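Local coordinates for cutm, flavoprotein of carbon monoxide dehydrogenase (Hydrogenophaga pseudoflava, PDB 1FFV) that binds FAD as the flavoprotein subunit of carbon monoxide dehydrogenase, where it probably passes electrons from CO oxidation to an external acceptor, at residues 123-126 / 127-130. Residues are numbered along the deposited sequence; the frame is centred on the assembly and turned at random.
Sequences NDHP and ALSI. With FAD (flavin-adenine dinucleotide), chain J.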
ATOM      1  N   ASN C 123      -7.684 -45.187 -18.603  1.00 27.21           N
ATOM      2  CA  ASN C 123      -9.026 -44.664 -18.854  1.00 26.13           C
ATOM      3  C   ASN C 123     -10.108 -45.756 -18.758  1.00 25.82           C
ATOM      4  O   ASN C 123      -9.822 -46.943 -18.937  1.00 25.22           O
ATOM      5  CB  ASN C 123      -9.070 -43.961 -20.213  1.00 26.25           C
ATOM      6  CG  ASN C 123      -8.448 -42.560 -20.184  1.00 26.12           C
ATOM      7  OD1 ASN C 123      -8.521 -41.861 -21.189  1.00 27.20           O
ATOM      8  ND2 ASN C 123      -7.874 -42.148 -19.060  1.00 24.71           N
ATOM      9  N   ASP C 124     -11.344 -45.351 -18.477  1.00 25.48           N
ATOM     10  CA  ASP C 124     -12.454 -46.295 -18.315  1.00 25.62           C
ATOM     11  C   ASP C 124     -13.255 -46.649 -19.569  1.00 25.94           C
ATOM     12  O   ASP C 124     -13.677 -47.798 -19.736  1.00 26.02           O
ATOM     13  CB  ASP C 124     -13.413 -45.797 -17.231  1.00 25.34           C
ATOM     14  CG  ASP C 124     -12.734 -45.621 -15.881  1.00 25.66           C
ATOM     15  OD1 ASP C 124     -12.252 -46.616 -15.303  1.00 25.10           O
ATOM     16  OD2 ASP C 124     -12.679 -44.479 -15.393  1.00 26.00           O
ATOM     17  N   HIS C 125     -13.470 -45.679 -20.451  1.00 25.80           N
ATOM     18  CA  HIS C 125     -14.244 -45.939 -21.657  1.00 25.94           C
ATOM     19  C   HIS C 125     -13.717 -47.037 -22.558  1.00 25.88           C
ATOM     20  O   HIS C 125     -14.506 -47.699 -23.226  1.00 26.39           O
ATOM     21  CB  HIS C 125     -14.504 -44.657 -22.445  1.00 25.74           C
ATOM     22  CG  HIS C 125     -15.594 -43.824 -21.862  1.00 26.32           C
ATOM     23  ND1 HIS C 125     -16.887 -44.284 -21.735  1.00 26.49           N
ATOM     24  CD2 HIS C 125     -15.581 -42.584 -21.323  1.00 26.60           C
ATOM     25  CE1 HIS C 125     -17.625 -43.363 -21.141  1.00 26.39           C
ATOM     26  NE2 HIS C 125     -16.856 -42.321 -20.881  1.00 27.09           N
ATOM     27  N   PRO C 126     -12.381 -47.212 -22.646  1.00 25.53           N
ATOM     28  CA  PRO C 126     -11.921 -48.297 -23.519  1.00 25.22           C
ATOM     29  C   PRO C 126     -12.568 -49.645 -23.134  1.00 25.30           C
ATOM     30  O   PRO C 126     -13.230 -50.269 -23.963  1.00 25.99           O
ATOM     31  CB  PRO C 126     -10.408 -48.278 -23.306  1.00 24.90           C
ATOM     32  CG  PRO C 126     -10.137 -46.809 -23.152  1.00 24.72           C
ATOM     33  CD  PRO C 126     -11.246 -46.363 -22.225  1.00 24.69           C
ATOM     34  N   ALA C 127     -12.446 -50.062 -21.874  1.00 25.07           N
ATOM     35  CA  ALA C 127     -13.047 -51.329 -21.447  1.00 25.20           C
ATOM     36  C   ALA C 127     -14.569 -51.286 -21.582  1.00 25.20           C
ATOM     37  O   ALA C 127     -15.182 -52.248 -22.035  1.00 25.41           O
ATOM     38  CB  ALA C 127     -12.652 -51.673 -20.010  1.00 24.93           C
ATOM     39  N   LEU C 128     -15.166 -50.160 -21.208  1.00 25.04           N
ATOM     40  CA  LEU C 128     -16.605 -49.994 -21.303  1.00 25.28           C
ATOM     41  C   LEU C 128     -17.103 -50.155 -22.732  1.00 25.56           C
ATOM     42  O   LEU C 128     -18.126 -50.810 -22.973  1.00 26.02           O
ATOM     43  CB  LEU C 128     -17.016 -48.626 -20.760  1.00 25.46           C
ATOM     44  CG  LEU C 128     -16.937 -48.460 -19.236  1.00 25.13           C
ATOM     45  CD1 LEU C 128     -17.095 -47.000 -18.866  1.00 24.76           C
ATOM     46  CD2 LEU C 128     -18.012 -49.312 -18.574  1.00 24.43           C
ATOM     47  N   SER C 129     -16.370 -49.586 -23.684  1.00 25.29           N
ATOM     48  CA  SER C 129     -16.766 -49.661 -25.083  1.00 25.44           C
ATOM     49  C   SER C 129     -16.724 -51.091 -25.609  1.00 25.61           C
ATOM     50  O   SER C 129     -17.526 -51.465 -26.462  1.00 25.46           O
ATOM     51  CB  SER C 129     -15.901 -48.739 -25.949  1.00 25.67           C
ATOM     52  OG  SER C 129     -14.564 -49.192 -26.020  1.00 26.51           O
ATOM     53  N   ILE C 130     -15.791 -51.884 -25.092  1.00 25.96           N
ATOM     54  CA  ILE C 130     -15.658 -53.282 -25.488  1.00 25.85           C
ATOM     55  C   ILE C 130     -16.837 -54.081 -24.913  1.00 26.31           C
ATOM     56  O   ILE C 130     -17.498 -54.834 -25.627  1.00 26.55           O
ATOM     57  CB  ILE C 130     -14.312 -53.864 -24.995  1.00 25.87           C
ATOM     58  CG1 ILE C 130     -13.152 -53.142 -25.691  1.00 25.66           C
ATOM     59  CG2 ILE C 130     -14.246 -55.372 -25.234  1.00 25.61           C
ATOM     60  CD1 ILE C 130     -11.769 -53.567 -25.231  1.00 25.28           C
TER
HETATM   61  PA  FAD J1922      -8.215 -34.414 -24.993  1.00 29.21           P
HETATM   62  O1A FAD J1922      -8.225 -33.492 -26.142  1.00 29.41           O
HETATM   63  O2A FAD J1922      -7.621 -34.031 -23.837  1.00 30.00           O
HETATM   64  O5B FAD J1922      -7.484 -35.597 -25.536  1.00 29.44           O
HETATM   65  C5B FAD J1922      -7.930 -36.239 -26.714  1.00 30.73           C
HETATM   66  C4B FAD J1922      -6.779 -37.078 -27.252  1.00 30.24           C
HETATM   67  O4B FAD J1922      -7.411 -37.881 -28.296  1.00 29.94           O
HETATM   68  C3B FAD J1922      -5.731 -36.348 -28.049  1.00 30.34           C
HETATM   69  O3B FAD J1922      -4.630 -37.091 -28.431  1.00 29.91           O
HETATM   70  C2B FAD J1922      -6.609 -35.804 -29.154  1.00 29.66           C
HETATM   71  O2B FAD J1922      -5.839 -35.298 -30.190  1.00 30.02           O
HETATM   72  C1B FAD J1922      -7.394 -37.023 -29.527  1.00 29.68           C
HETATM   73  N9A FAD J1922      -8.809 -36.832 -29.793  1.00 29.29           N
HETATM   74  C8A FAD J1922      -9.739 -36.225 -28.988  1.00 28.92           C
HETATM   75  N7A FAD J1922     -10.957 -36.218 -29.522  1.00 29.07           N
HETATM   76  C5A FAD J1922     -10.808 -36.843 -30.733  1.00 28.88           C
HETATM   77  C6A FAD J1922     -11.766 -37.160 -31.783  1.00 28.68           C
HETATM   78  N6A FAD J1922     -13.035 -36.858 -31.740  1.00 28.45           N
HETATM   79  N1A FAD J1922     -11.228 -37.804 -32.858  1.00 29.19           N
HETATM   80  C2A FAD J1922      -9.921 -38.137 -32.943  1.00 28.87           C
HETATM   81  N3A FAD J1922      -8.978 -37.895 -32.035  1.00 29.60           N
HETATM   82  C4A FAD J1922      -9.470 -37.249 -30.937  1.00 29.04           C
HETATM   83  N1  FAD J1922     -10.410 -40.593 -17.425  1.00 29.93           N
HETATM   84  C2  FAD J1922     -10.924 -41.766 -17.086  1.00 29.80           C
HETATM   85  O2  FAD J1922     -11.304 -42.533 -17.908  1.00 30.34           O
HETATM   86  N3  FAD J1922     -11.055 -42.182 -15.740  1.00 29.58           N
HETATM   87  C4  FAD J1922     -10.651 -41.385 -14.704  1.00 29.96           C
HETATM   88  O4  FAD J1922     -10.783 -41.776 -13.561  1.00 30.70           O
HETATM   89  C4X FAD J1922     -10.078 -40.096 -15.056  1.00 30.09           C
HETATM   90  N5  FAD J1922      -9.665 -39.276 -14.087  1.00 29.50           N
HETATM   91  C5X FAD J1922      -9.138 -38.081 -14.465  1.00 29.49           C
HETATM   92  C6  FAD J1922      -8.708 -37.235 -13.442  1.00 28.92           C
HETATM   93  C7  FAD J1922      -8.167 -36.019 -13.708  1.00 29.44           C
HETATM   94  C7M FAD J1922      -7.708 -35.128 -12.579  1.00 29.82           C
HETATM   95  C8  FAD J1922      -8.030 -35.571 -15.069  1.00 29.34           C
HETATM   96  C8M FAD J1922      -7.429 -34.224 -15.394  1.00 28.68           C
HETATM   97  C9  FAD J1922      -8.460 -36.405 -16.112  1.00 29.43           C
HETATM   98  C9A FAD J1922      -9.010 -37.645 -15.815  1.00 29.73           C
HETATM   99  N10 FAD J1922      -9.463 -38.543 -16.824  1.00 29.77           N
HETATM  100  C10 FAD J1922      -9.983 -39.734 -16.471  1.00 29.94           C
HETATM  101  C1' FAD J1922      -9.377 -38.123 -18.262  1.00 30.05           C
HETATM  102  C2' FAD J1922     -10.594 -37.517 -19.103  1.00 30.24           C
HETATM  103  O2' FAD J1922     -11.334 -38.593 -18.591  1.00 30.18           O
HETATM  104  C3' FAD J1922      -9.578 -37.518 -20.229  1.00 31.08           C
HETATM  105  O3' FAD J1922     -10.204 -36.234 -19.999  1.00 31.07           O
HETATM  106  C4' FAD J1922      -9.995 -37.215 -21.652  1.00 30.88           C
HETATM  107  O4' FAD J1922      -9.225 -38.454 -21.524  1.00 30.48           O
HETATM  108  C5' FAD J1922      -9.074 -37.079 -22.870  1.00 30.09           C
HETATM  109  O5' FAD J1922     -10.562 -36.644 -23.307  1.00 29.13           O
HETATM  110  P   FAD J1922     -10.702 -35.187 -23.753  1.00 28.06           P
HETATM  111  O1P FAD J1922     -12.163 -35.090 -24.248  1.00 28.43           O
HETATM  112  O2P FAD J1922     -10.404 -34.265 -22.764  1.00 29.20           O
HETATM  113  O3P FAD J1922      -9.710 -34.952 -24.817  1.00 29.34           O
HETATM  114  O   HOH W   1     -10.646 -49.389 -19.800  1.00 28.52           O
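S129 turns OG between its backbone N and carbonyl carbon (chi1 68°), laying the hydroxyl back over the preceding turn, where OG donates to P126 O at 2.7 Å. D124 sets CG beside its own N (chi1 -59°), which points the carboxylate at the flavin. This is the N-terminal part of helix 125-131 in the FAD-binding domain, held by i to i+4 backbone bonds. N123 and D124 meet the pyrimidine ring of the flavin. D124 N donates to FAD O2 at 2.9 Å, and FAD N3 donates to D124 OD2 at 2.8 Å. K185 forms a salt bridge with OD2 and Y183 OH is hydrogen-bonded to OD1, fixing both oxygens. The N123 side chain lies to one side of the flavin plane, just beyond N1 and O2, and touches W193 and D115; an alanine here would probably strip packing from that side. Water 1 links N123 O to A127 N. L128 N donates to D124 O at 3.2 Å, nearly straight, while L128 CD1 sits 4.0 Å from H125 ND1. H125 NE2 is hydrogen-bonded to E78 OE2. P126 O also accepts from I130 N at 3.2 Å, from the same face of its carbonyl plane as S129 OG.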